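Local coordinates for flagellar motor switch protein FliG (Helicobacter pylori 26695, PDB 5WUJ) that forms part of the flagellar motor switch complex, which meets chemotaxis proteins such as CheY and motor components that set rotation direction, and is required for flagellum synthesis and motility, at residues Ser13-Ile21 with Glu42-Thr53. Residues are numbered along the deposited sequence; the frame is centred on the assembly and turned at random.
Sequences SEKIAILLI and EISKQIVQLNGT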
loop_
_atom_site.group_PDB
_atom_site.type_symbol
_atom_site.label_atom_id
_atom_site.label_comp_id
_atom_site.label_asym_id
_atom_site.label_seq_id
_atom_site.Cartn_x
_atom_site.Cartn_y
_atom_site.Cartn_z
ATOM N N SER B 13 2.402 -10.593 -5.580
ATOM C CA SER B 13 1.353 -10.401 -6.575
ATOM C C SER B 13 -0.019 -10.266 -5.921
ATOM O O SER B 13 -0.855 -9.476 -6.373
ATOM C CB SER B 13 1.381 -11.567 -7.580
ATOM O OG SER B 13 0.100 -11.868 -8.105
ATOM N N GLU B 14 -0.271 -11.033 -4.860
ATOM C CA GLU B 14 -1.511 -10.880 -4.093
ATOM C C GLU B 14 -1.586 -9.526 -3.408
ATOM O O GLU B 14 -2.650 -8.893 -3.387
ATOM C CB GLU B 14 -1.625 -11.997 -3.061
ATOM C CG GLU B 14 -1.486 -13.368 -3.709
ATOM C CD GLU B 14 -1.782 -14.485 -2.762
ATOM O OE1 GLU B 14 -0.907 -14.810 -1.926
ATOM O OE2 GLU B 14 -2.890 -15.040 -2.864
ATOM N N LYS B 15 -0.473 -9.076 -2.827
ATOM C CA LYS B 15 -0.434 -7.749 -2.220
ATOM C C LYS B 15 -0.719 -6.672 -3.254
ATOM O O LYS B 15 -1.418 -5.693 -2.967
ATOM C CB LYS B 15 0.924 -7.502 -1.576
ATOM C CG LYS B 15 1.290 -8.500 -0.468
ATOM C CD LYS B 15 2.369 -7.914 0.406
ATOM C CE LYS B 15 2.871 -8.873 1.444
ATOM N NZ LYS B 15 4.355 -8.886 1.394
ATOM N N ILE B 16 -0.202 -6.843 -4.472
ATOM C CA ILE B 16 -0.407 -5.824 -5.499
ATOM C C ILE B 16 -1.871 -5.772 -5.915
ATOM O O ILE B 16 -2.439 -4.690 -6.073
ATOM C CB ILE B 16 0.526 -6.084 -6.694
ATOM C CG1 ILE B 16 1.961 -5.685 -6.345
ATOM C CG2 ILE B 16 0.031 -5.361 -7.937
ATOM C CD1 ILE B 16 3.020 -6.349 -7.263
ATOM N N ALA B 17 -2.519 -6.933 -6.073
ATOM C CA ALA B 17 -3.945 -6.931 -6.393
ATOM C C ALA B 17 -4.761 -6.327 -5.259
ATOM O O ALA B 17 -5.721 -5.578 -5.503
ATOM C CB ALA B 17 -4.424 -8.351 -6.690
ATOM N N ILE B 18 -4.386 -6.621 -4.008
ATOM C CA ILE B 18 -5.085 -6.005 -2.882
ATOM C C ILE B 18 -4.893 -4.489 -2.903
ATOM O O ILE B 18 -5.839 -3.726 -2.668
ATOM C CB ILE B 18 -4.629 -6.635 -1.549
ATOM C CG1 ILE B 18 -5.357 -7.968 -1.332
ATOM C CG2 ILE B 18 -4.919 -5.715 -0.379
ATOM C CD1 ILE B 18 -4.572 -8.962 -0.494
ATOM N N LEU B 19 -3.680 -4.022 -3.204
ATOM C CA LEU B 19 -3.503 -2.580 -3.388
ATOM C C LEU B 19 -4.411 -2.064 -4.502
ATOM O O LEU B 19 -5.106 -1.054 -4.331
ATOM C CB LEU B 19 -2.032 -2.256 -3.680
ATOM C CG LEU B 19 -1.608 -0.796 -3.896
ATOM C CD1 LEU B 19 -0.136 -0.697 -3.641
ATOM C CD2 LEU B 19 -1.894 -0.300 -5.310
ATOM N N LEU B 20 -4.436 -2.761 -5.653
ATOM C CA LEU B 20 -5.219 -2.269 -6.787
ATOM C C LEU B 20 -6.710 -2.226 -6.470
ATOM O O LEU B 20 -7.395 -1.246 -6.792
ATOM C CB LEU B 20 -4.956 -3.120 -8.023
ATOM C CG LEU B 20 -3.546 -2.868 -8.556
ATOM C CD1 LEU B 20 -3.179 -3.867 -9.647
ATOM C CD2 LEU B 20 -3.422 -1.423 -9.069
ATOM N N ILE B 21 -7.227 -3.271 -5.832
ATOM C CA ILE B 21 -8.624 -3.273 -5.409
ATOM C C ILE B 21 -8.943 -2.003 -4.625
ATOM O O ILE B 21 -9.969 -1.354 -4.847
ATOM C CB ILE B 21 -8.927 -4.535 -4.575
ATOM C CG1 ILE B 21 -8.889 -5.814 -5.423
ATOM C CG2 ILE B 21 -10.240 -4.377 -3.813
ATOM C CD1 ILE B 21 -8.821 -7.119 -4.589
ATOM N N GLU B 42 -2.119 -12.620 -14.276
ATOM C CA GLU B 42 -1.906 -12.978 -12.877
ATOM C C GLU B 42 -2.578 -11.978 -11.942
ATOM O O GLU B 42 -3.237 -12.372 -10.974
ATOM C CB GLU B 42 -0.407 -13.074 -12.582
ATOM C CG GLU B 42 -0.081 -13.542 -11.166
ATOM C CD GLU B 42 -0.478 -14.988 -10.919
ATOM O OE1 GLU B 42 -0.724 -15.340 -9.746
ATOM O OE2 GLU B 42 -0.547 -15.771 -11.895
ATOM N N ILE B 43 -2.454 -10.681 -12.231
ATOM C CA ILE B 43 -2.988 -9.681 -11.313
ATOM C C ILE B 43 -4.512 -9.662 -11.368
ATOM O O ILE B 43 -5.184 -9.626 -10.328
ATOM C CB ILE B 43 -2.364 -8.307 -11.624
ATOM C CG1 ILE B 43 -0.923 -8.287 -11.122
ATOM C CG2 ILE B 43 -3.158 -7.188 -10.963
ATOM C CD1 ILE B 43 -0.226 -6.951 -11.296
ATOM N N SER B 44 -5.080 -9.718 -12.580
ATOM C CA SER B 44 -6.530 -9.814 -12.751
ATOM C C SER B 44 -7.100 -11.004 -11.996
ATOM O O SER B 44 -8.179 -10.913 -11.392
ATOM C CB SER B 44 -6.879 -9.944 -14.238
ATOM O OG SER B 44 -6.514 -8.772 -14.940
ATOM N N LYS B 45 -6.396 -12.135 -12.042
ATOM C CA LYS B 45 -6.863 -13.330 -11.353
ATOM C C LYS B 45 -6.967 -13.094 -9.851
ATOM O O LYS B 45 -7.935 -13.526 -9.214
ATOM C CB LYS B 45 -5.927 -14.496 -11.656
ATOM C CG LYS B 45 -6.319 -15.810 -11.018
ATOM C CD LYS B 45 -5.401 -16.934 -11.490
ATOM C CE LYS B 45 -4.755 -17.657 -10.317
ATOM N NZ LYS B 45 -3.399 -17.128 -10.004
ATOM N N GLN B 46 -5.981 -12.406 -9.269
ATOM C CA GLN B 46 -5.993 -12.185 -7.828
ATOM C C GLN B 46 -6.991 -11.105 -7.415
ATOM O O GLN B 46 -7.547 -11.168 -6.314
ATOM C CB GLN B 46 -4.583 -11.830 -7.351
ATOM C CG GLN B 46 -3.530 -12.890 -7.655
ATOM C CD GLN B 46 -3.837 -14.240 -7.010
ATOM O OE1 GLN B 46 -4.619 -14.333 -6.053
ATOM N NE2 GLN B 46 -3.210 -15.295 -7.528
ATOM N N ILE B 47 -7.234 -10.115 -8.276
ATOM C CA ILE B 47 -8.272 -9.122 -8.004
ATOM C C ILE B 47 -9.620 -9.807 -7.849
ATOM O O ILE B 47 -10.373 -9.535 -6.906
ATOM C CB ILE B 47 -8.314 -8.071 -9.125
ATOM C CG1 ILE B 47 -7.091 -7.152 -9.053
ATOM C CG2 ILE B 47 -9.651 -7.309 -9.105
ATOM C CD1 ILE B 47 -6.990 -6.203 -10.256
ATOM N N VAL B 48 -9.942 -10.718 -8.775
ATOM C CA VAL B 48 -11.205 -11.443 -8.695
ATOM C C VAL B 48 -11.226 -12.336 -7.465
ATOM O O VAL B 48 -12.258 -12.479 -6.802
ATOM C CB VAL B 48 -11.445 -12.260 -9.979
ATOM C CG1 VAL B 48 -12.708 -13.092 -9.852
ATOM C CG2 VAL B 48 -11.518 -11.339 -11.194
ATOM N N GLN B 49 -10.082 -12.935 -7.126
ATOM C CA GLN B 49 -10.063 -13.898 -6.034
ATOM C C GLN B 49 -9.953 -13.232 -4.663
ATOM O O GLN B 49 -10.433 -13.800 -3.677
ATOM C CB GLN B 49 -8.922 -14.901 -6.245
ATOM C CG GLN B 49 -9.251 -15.979 -7.281
ATOM C CD GLN B 49 -8.059 -16.860 -7.660
ATOM O OE1 GLN B 49 -6.900 -16.499 -7.438
ATOM N NE2 GLN B 49 -8.349 -18.023 -8.250
ATOM N N LEU B 50 -9.340 -12.042 -4.570
ATOM C CA LEU B 50 -9.168 -11.356 -3.290
ATOM C C LEU B 50 -10.176 -10.231 -3.057
ATOM O O LEU B 50 -10.096 -9.562 -2.025
ATOM C CB LEU B 50 -7.743 -10.810 -3.164
ATOM C CG LEU B 50 -6.680 -11.905 -3.218
ATOM C CD1 LEU B 50 -5.305 -11.330 -3.402
ATOM C CD2 LEU B 50 -6.748 -12.766 -1.958
ATOM N N ASN B 51 -11.105 -10.004 -3.985
ATOM C CA ASN B 51 -12.227 -9.112 -3.732
ATOM C C ASN B 51 -12.840 -9.425 -2.377
ATOM O O ASN B 51 -13.141 -10.580 -2.069
ATOM C CB ASN B 51 -13.295 -9.266 -4.824
ATOM C CG ASN B 51 -13.530 -7.980 -5.607
ATOM O OD1 ASN B 51 -13.219 -6.883 -5.139
ATOM N ND2 ASN B 51 -14.092 -8.113 -6.808
ATOM N N GLY B 52 -13.011 -8.396 -1.559
ATOM C CA GLY B 52 -13.580 -8.631 -0.245
ATOM C C GLY B 52 -12.616 -9.129 0.812
ATOM O O GLY B 52 -13.060 -9.659 1.833
ATOM N N THR B 53 -11.309 -8.980 0.603
ATOM C CA THR B 53 -10.358 -9.175 1.692
ATOM C C THR B 53 -10.692 -8.243 2.857
ATOM O O THR B 53 -11.260 -7.163 2.667
ATOM C CB THR B 53 -8.937 -8.926 1.177
ATOM O OG1 THR B 53 -8.622 -9.906 0.178
ATOM C CG2 THR B 53 -7.892 -8.983 2.298
#
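Ala17 sits where the two helices come together: its CB lies 3.5 Å from CB of Gln46 and also meets the backbone N and CG1 of Ile47. With so small a residue at the crossing, the axes pass 8.4 Å apart at a signed angle of -66°. No hydrogen bond joins the segments.

Gln46 can be traced outward from there. Beyond its CB, which rests on the Ala17 methyl, CG of Gln46 passes OG of Ser13 at 3.8 Å. The chain then bends (chi2 -60°), carrying CD and OE1 across CG of Glu14 at a slant; the amide plane stands 78° from the Glu14 carboxylate, whose OE1 accepts a hydrogen bond from the backbone N of Ser11. The other tip atom, NE2, turns back along its own helix to a weak hydrogen bond with OE1 of Glu42, an atom that also forms a salt bridge with NZ of Lys45. Ser13 OG, packed 3.5 Å from CG of Glu42, is buried with no polar partner in the model.

On one flank, Leu20 crosses Ile43 at roughly a right angle, CD1 to CG2 3.6 Å. On the other, CD1 of Leu50 meets CD1 of Ile18 and the carbonyl O of Glu14. Ile21 CD1 rests on the backbone where Leu50 opens a type II turn ending at Thr53; Thr53 OG1 donates to Leu50 O (2.7 Å), in the carbonyl plane, and the backbone N of Thr53 shares that acceptor.

Within this all-helical FliG N-terminal domain, the contact joins helix 12-23 to helix 37-50. Helix 25-32 packs beside it through Thr28 and Leu32, while helix 55-71 lies against helix 12-23 through Val61 and Phe65, and apolar side chains of another protein's chain reach Ser13 and Leu20.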